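Local atomic coordinates of DNA-(apurinic or apyrimidinic site) endonuclease 2 (Xenopus laevis, PDB entry 6WCD), a protein that acts in DNA base excision repair as a weak, metal-dependent apurinic/apyrimidinic endonuclease and a 3'-5' exonuclease, here represented by its catalytic domain. Residues E34-L42 against F56-G64; Q79-G87 against T93-N101. One frame throughout, in Å; residues are numbered along the deposited sequence. Where two conformers were deposited one is given.

Interaction 1. Residues E34-L42 against F56-G64; sequences ETKVTRDLL and FSFSRVRSG. With MG (magnesium ion), chain B.
Two loops clasp each other at the edge of the six-stranded sheet of a DNase I-like catalytic domain: one follows strand 29-33, the other leaves the edge strand 53-57. Thr38 carries the polar half: Thr38 OG1 receives Gly64 N at 2.9 Å, nearly straight (170°), and donates to Asp40 OD1, while Ser63 OG donates to Asp40 OD2 at 2.7 Å, each Asp40 oxygen accepting through its syn lone pair. OG1 lies between the backbone N and the carbonyl carbon of Thr38 (chi1 47°), a rotation that also sets Thr38 CG2 3.5 Å from Arg62 O. A valine here would probably leave Gly64 N without its acceptor and Asp40 OD1 without its donor, the carboxylate then held across the contact by Ser63 alone and less firmly fixed. The other half is apolar: Arg39 CG makes a CH-pi contact over one face of the Phe58 ring, and Phe56 CB lies over the opposite face, both toward the rim; the Arg39 guanidinium runs on to Glu327. Val37 CG1 packs on Phe58 CE1 at 3.8 Å. Glu34 OE1 binds the magnesium ion at 2.0 Å, alongside Asn9 and four waters. Val37 O meets the Phe58 ring at its edge, 3.4 Å from CD1.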
# COMPACT_ATOMS: atom_id res chain seq x y z
N GLU A 34 4.86 -3.78 -5.88
CA GLU A 34 5.84 -4.43 -6.75
C GLU A 34 5.31 -4.41 -8.19
O GLU A 34 5.12 -5.43 -8.85
CB GLU A 34 6.20 -5.86 -6.27
CG GLU A 34 7.52 -6.25 -6.88
CD GLU A 34 7.94 -7.66 -6.64
OE1 GLU A 34 7.10 -8.53 -6.34
OE2 GLU A 34 9.20 -7.90 -6.81
N THR A 35 5.13 -3.19 -8.68
CA THR A 35 4.73 -2.99 -10.07
C THR A 35 5.80 -3.47 -11.04
O THR A 35 5.48 -3.88 -12.16
CB THR A 35 4.48 -1.52 -10.38
OG1 THR A 35 5.73 -0.86 -10.19
CG2 THR A 35 3.42 -0.94 -9.46
N LYS A 36 7.09 -3.43 -10.63
CA LYS A 36 8.26 -3.67 -11.48
C LYS A 36 8.31 -2.71 -12.64
O LYS A 36 9.00 -2.95 -13.61
CB LYS A 36 8.37 -5.14 -11.93
CG LYS A 36 8.42 -6.11 -10.74
CD LYS A 36 8.75 -7.55 -11.13
CE LYS A 36 8.69 -8.42 -9.90
NZ LYS A 36 9.28 -9.76 -10.25
N VAL A 37 7.67 -1.56 -12.50
CA VAL A 37 7.76 -0.49 -13.47
C VAL A 37 8.74 0.57 -12.99
O VAL A 37 8.55 1.16 -11.92
CB VAL A 37 6.38 0.16 -13.73
CG1 VAL A 37 6.51 1.29 -14.76
CG2 VAL A 37 5.37 -0.89 -14.22
N THR A 38 9.77 0.83 -13.78
CA THR A 38 10.66 1.95 -13.57
C THR A 38 10.56 2.88 -14.76
O THR A 38 10.11 2.50 -15.86
CB THR A 38 12.11 1.45 -13.33
OG1 THR A 38 12.47 0.46 -14.29
CG2 THR A 38 12.21 0.83 -11.97
N ARG A 39 11.03 4.13 -14.58
CA ARG A 39 10.73 5.13 -15.60
C ARG A 39 11.49 4.87 -16.89
O ARG A 39 11.02 5.28 -17.98
CB ARG A 39 11.07 6.54 -15.12
CG ARG A 39 9.84 7.17 -14.47
CD ARG A 39 10.07 8.63 -14.18
NE ARG A 39 9.90 9.52 -15.33
CZ ARG A 39 10.15 10.83 -15.24
NH1 ARG A 39 10.58 11.31 -14.08
NH2 ARG A 39 9.96 11.63 -16.26
N ASP A 40 12.67 4.25 -16.83
CA ASP A 40 13.45 3.95 -18.01
C ASP A 40 12.73 3.03 -19.00
O ASP A 40 13.06 3.06 -20.19
CB ASP A 40 14.79 3.32 -17.59
CG ASP A 40 14.63 2.00 -16.82
OD1 ASP A 40 13.87 1.95 -15.86
OD2 ASP A 40 15.31 1.01 -17.16
N LEU A 41 11.73 2.27 -18.52
CA LEU A 41 11.05 1.30 -19.38
C LEU A 41 10.03 1.95 -20.32
O LEU A 41 9.64 1.29 -21.29
CB LEU A 41 10.30 0.28 -18.55
CG LEU A 41 11.16 -0.47 -17.52
CD1 LEU A 41 10.22 -1.40 -16.73
CD2 LEU A 41 12.22 -1.23 -18.20
N LEU A 42 9.63 3.19 -20.08
CA LEU A 42 8.62 3.88 -20.93
C LEU A 42 7.34 3.06 -21.09
O LEU A 42 6.71 3.06 -22.17
CB LEU A 42 9.19 4.23 -22.29
CG LEU A 42 10.54 4.97 -22.35
CD1 LEU A 42 11.10 5.09 -23.76
CD2 LEU A 42 10.36 6.33 -21.71
N PHE A 56 2.35 6.80 -9.34
CA PHE A 56 3.40 5.77 -9.20
C PHE A 56 4.53 6.32 -8.36
O PHE A 56 4.87 7.52 -8.46
CB PHE A 56 3.99 5.35 -10.55
CG PHE A 56 3.19 4.31 -11.29
CD1 PHE A 56 1.93 4.52 -11.72
CD2 PHE A 56 3.79 3.10 -11.58
CE1 PHE A 56 1.21 3.53 -12.40
CE2 PHE A 56 3.11 2.13 -12.25
CZ PHE A 56 1.82 2.35 -12.71
N SER A 57 5.19 5.44 -7.65
CA SER A 57 6.54 5.69 -7.18
C SER A 57 7.43 4.69 -7.88
O SER A 57 7.21 3.50 -7.81
CB SER A 57 6.65 5.56 -5.66
OG SER A 57 8.00 5.89 -5.25
N PHE A 58 8.41 5.21 -8.59
CA PHE A 58 9.36 4.42 -9.36
C PHE A 58 10.67 4.26 -8.61
O PHE A 58 11.23 5.25 -8.11
CB PHE A 58 9.64 5.12 -10.67
CG PHE A 58 8.46 5.42 -11.50
CD1 PHE A 58 7.84 4.44 -12.23
CD2 PHE A 58 8.00 6.73 -11.63
CE1 PHE A 58 6.77 4.70 -13.05
CE2 PHE A 58 6.89 7.03 -12.42
CZ PHE A 58 6.30 6.03 -13.17
N SER A 59 11.20 3.05 -8.60
CA SER A 59 12.51 2.85 -8.02
C SER A 59 13.55 3.64 -8.80
O SER A 59 13.53 3.69 -10.03
CB SER A 59 12.88 1.41 -8.06
OG SER A 59 14.25 1.22 -7.76
N ARG A 60 14.53 4.20 -8.09
CA ARG A 60 15.58 4.92 -8.75
C ARG A 60 16.88 4.14 -8.68
O ARG A 60 17.89 4.64 -9.14
CB ARG A 60 15.78 6.25 -8.03
CG ARG A 60 14.66 7.24 -8.28
CD ARG A 60 14.39 8.11 -7.08
NE ARG A 60 13.54 9.25 -7.41
CZ ARG A 60 12.22 9.18 -7.59
NH1 ARG A 60 11.58 8.02 -7.49
NH2 ARG A 60 11.54 10.29 -7.87
N VAL A 61 16.88 2.90 -8.17
CA VAL A 61 18.15 2.20 -7.94
C VAL A 61 18.41 0.99 -8.82
O VAL A 61 19.51 0.42 -8.75
CB VAL A 61 18.31 1.77 -6.47
CG1 VAL A 61 18.27 2.99 -5.54
CG2 VAL A 61 17.31 0.74 -6.11
N ARG A 62 17.40 0.51 -9.54
CA ARG A 62 17.52 -0.70 -10.32
C ARG A 62 16.33 -0.75 -11.27
O ARG A 62 15.21 -0.50 -10.84
CB ARG A 62 17.43 -1.94 -9.41
CG ARG A 62 17.66 -3.28 -10.07
CD ARG A 62 17.84 -4.37 -9.01
NE ARG A 62 18.75 -3.94 -7.96
CZ ARG A 62 18.62 -4.21 -6.67
NH1 ARG A 62 17.61 -4.95 -6.24
NH2 ARG A 62 19.51 -3.74 -5.80
N SER A 63 16.55 -1.10 -12.52
CA SER A 63 15.45 -1.21 -13.50
C SER A 63 14.56 -2.42 -13.22
O SER A 63 15.02 -3.52 -12.86
CB SER A 63 16.07 -1.29 -14.88
OG SER A 63 15.09 -1.38 -15.91
N GLY A 64 13.26 -2.21 -13.37
CA GLY A 64 12.33 -3.32 -13.22
C GLY A 64 12.16 -3.84 -11.83
O GLY A 64 11.79 -5.00 -11.66
MG MG B . 7.32 -10.49 -5.87
O HOH W 1 9.34 -10.44 -6.54
O HOH W 2 6.40 1.79 -10.04
O HOH W 3 9.80 0.78 -9.46
O HOH W 4 12.65 4.90 -12.31
O HOH W 5 5.35 -10.60 -5.20
O HOH W 6 7.57 -12.46 -5.29
O HOH W 7 7.90 -9.86 -3.98

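Interaction 2. Residues Q79-G87 against T93-N101; sequences QAAEEGLSG and TGSVGCYGN
Strand 80-83 meets the irregular segment 93-101 through a single backbone bond, Ala81 N to Gly94 O at 2.9 Å and 166°, after which the two chains are joined mainly by the side chain of Glu82. Its CG stands anti to the backbone N (chi1 -171°), and the extended chain carries the carboxylate across. Glu82 OE1 accepts two successive amides: Val96 N at 2.8 Å from the anti side, tilted out of the carboxylate plane, and Gly97 N at 3.0 Å, nearly in line with the C-O bond. Glu82 OE2 accepts a hydrogen bond from Tyr99 OH at 2.6 Å on its syn side, also tilted out of plane, the phenol ring turned 79° from the carboxylate. Strand 80-83 pairs with strand 119-127 in the second sheet of this DNase I-like alpha/beta sandwich, and Gln79 and Ala80 form a classic beta bulge opposite Gln123. Glu82 to Gly87 belong to an inferred Claspin-like CKB motif. Arg167 of helix 152-173 lies against Val96 and Tyr99 and makes a long, weak ion pair with Glu82. Val96 CG2 rests on Ala80 CB at 4.2 Å. Gly87 CA packs 3.3 Å from Tyr99 CE1, and one water bridges Leu85 O and Tyr99 O.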
# COMPACT_ATOMS: atom_id res chain seq x y z
N GLN A 79 -6.99 15.03 -4.01
CA GLN A 79 -6.63 16.43 -3.90
C GLN A 79 -5.14 16.64 -3.82
O GLN A 79 -4.64 17.72 -4.17
CB GLN A 79 -7.33 17.05 -2.67
CG GLN A 79 -8.83 17.37 -2.85
CD GLN A 79 -9.77 16.17 -2.90
OE1 GLN A 79 -9.44 15.07 -2.47
NE2 GLN A 79 -10.99 16.40 -3.41
N ALA A 80 -4.39 15.63 -3.38
CA ALA A 80 -2.96 15.72 -3.23
C ALA A 80 -2.38 14.33 -3.39
O ALA A 80 -3.03 13.32 -3.15
CB ALA A 80 -2.57 16.30 -1.87
N ALA A 81 -1.10 14.28 -3.76
CA ALA A 81 -0.42 13.00 -3.93
C ALA A 81 1.08 13.23 -3.84
O ALA A 81 1.59 14.26 -4.29
CB ALA A 81 -0.75 12.34 -5.28
N GLU A 82 1.78 12.27 -3.26
CA GLU A 82 3.20 12.41 -3.00
C GLU A 82 3.89 11.08 -2.99
O GLU A 82 3.35 10.12 -2.44
CB GLU A 82 3.39 13.14 -1.66
CG GLU A 82 4.79 13.56 -1.34
CD GLU A 82 4.91 14.38 -0.03
OE1 GLU A 82 3.90 14.84 0.50
OE2 GLU A 82 6.05 14.56 0.43
N GLU A 83 5.12 11.00 -3.52
CA GLU A 83 5.94 9.81 -3.48
C GLU A 83 6.72 9.76 -2.16
O GLU A 83 7.23 10.79 -1.69
CB GLU A 83 6.98 9.86 -4.61
CG GLU A 83 6.74 9.19 -5.87
CD GLU A 83 8.09 9.15 -6.62
OE1 GLU A 83 8.79 8.12 -6.53
OE2 GLU A 83 8.45 10.19 -7.22
N GLY A 84 6.90 8.57 -1.62
CA GLY A 84 7.82 8.36 -0.54
C GLY A 84 7.18 8.69 0.79
O GLY A 84 6.07 9.19 0.87
N LEU A 85 7.92 8.40 1.84
CA LEU A 85 7.50 8.67 3.22
C LEU A 85 8.17 9.86 3.87
O LEU A 85 7.66 10.32 4.92
CB LEU A 85 7.77 7.45 4.11
CG LEU A 85 7.01 6.19 3.72
CD1 LEU A 85 7.53 5.00 4.48
CD2 LEU A 85 5.54 6.34 3.91
N SER A 86 9.25 10.38 3.31
CA SER A 86 10.04 11.39 3.99
C SER A 86 9.98 12.78 3.38
O SER A 86 10.45 13.72 4.02
CB SER A 86 11.51 10.99 4.04
OG SER A 86 12.12 11.19 2.79
N GLY A 87 9.48 12.93 2.17
CA GLY A 87 9.48 14.27 1.58
C GLY A 87 10.64 14.59 0.66
O GLY A 87 10.58 15.59 -0.07
N THR A 93 4.17 21.58 -5.95
CA THR A 93 2.77 21.65 -5.66
C THR A 93 2.06 20.30 -5.51
O THR A 93 2.44 19.33 -6.07
CB THR A 93 2.00 22.31 -6.83
N GLY A 94 1.01 20.29 -4.72
CA GLY A 94 0.08 19.18 -4.67
C GLY A 94 0.52 18.05 -3.78
O GLY A 94 0.02 16.92 -3.95
N SER A 95 1.40 18.31 -2.82
CA SER A 95 1.95 17.29 -1.93
C SER A 95 1.13 17.17 -0.63
O SER A 95 0.26 17.98 -0.32
CB SER A 95 3.40 17.62 -1.58
OG SER A 95 3.45 18.76 -0.72
N VAL A 96 1.45 16.13 0.14
CA VAL A 96 0.68 15.79 1.34
C VAL A 96 1.27 16.40 2.60
O VAL A 96 0.55 16.82 3.50
CB VAL A 96 0.63 14.26 1.46
CG1 VAL A 96 0.09 13.86 2.81
CG2 VAL A 96 -0.16 13.67 0.28
N GLY A 97 2.59 16.40 2.72
CA GLY A 97 3.17 17.00 3.92
C GLY A 97 2.94 16.19 5.20
O GLY A 97 2.68 14.99 5.18
N CYS A 98 3.02 16.89 6.33
CA CYS A 98 2.89 16.29 7.66
C CYS A 98 3.91 15.16 7.86
O CYS A 98 3.57 14.00 7.96
CB CYS A 98 1.49 15.71 7.91
SG CYS A 98 0.17 16.90 7.74
N TYR A 99 5.18 15.56 7.90
CA TYR A 99 6.27 14.57 7.88
C TYR A 99 6.58 13.92 9.24
O TYR A 99 7.07 12.78 9.27
CB TYR A 99 7.51 15.25 7.31
CG TYR A 99 7.29 15.63 5.87
CD1 TYR A 99 7.13 14.66 4.91
CD2 TYR A 99 7.19 16.93 5.49
CE1 TYR A 99 6.90 15.01 3.58
CE2 TYR A 99 6.97 17.29 4.16
CZ TYR A 99 6.83 16.32 3.22
OH TYR A 99 6.59 16.67 1.90
N GLY A 100 6.31 14.59 10.33
CA GLY A 100 6.70 14.11 11.64
C GLY A 100 8.19 14.37 11.90
O GLY A 100 8.93 14.90 11.07
N ASN A 101 8.60 14.00 13.10
CA ASN A 101 9.93 14.29 13.59
C ASN A 101 10.88 13.19 13.12
O ASN A 101 10.77 12.05 13.56
CB ASN A 101 9.91 14.41 15.11
CG ASN A 101 11.27 14.75 15.68
OD1 ASN A 101 12.28 14.48 15.06
ND2 ASN A 101 11.30 15.38 16.85
O HOH W 8 8.61 11.56 7.28

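Both interactions lie within the catalytic domain and are partly buried, but they border different sheets: interaction 1 the edge of the six-stranded sheet, interaction 2 an end strand of the second sheet. Interaction 1 has exposed residues at its periphery and reaches the magnesium site; interaction 2 has none fully exposed among its touching residues. A carboxylate organises each, accepting from hydroxyls at exposed Asp40 in interaction 1 and mainly from backbone amides at buried Glu82 in interaction 2. Both use aromatic rings: Phe58 is packed by aliphatic groups, whereas Tyr99 also gives its hydroxyl to the acid. The two meet through Glu83, whose OE1 forms a salt bridge with Arg60 NH1 and probably a hydrogen bond with Ser57 OG.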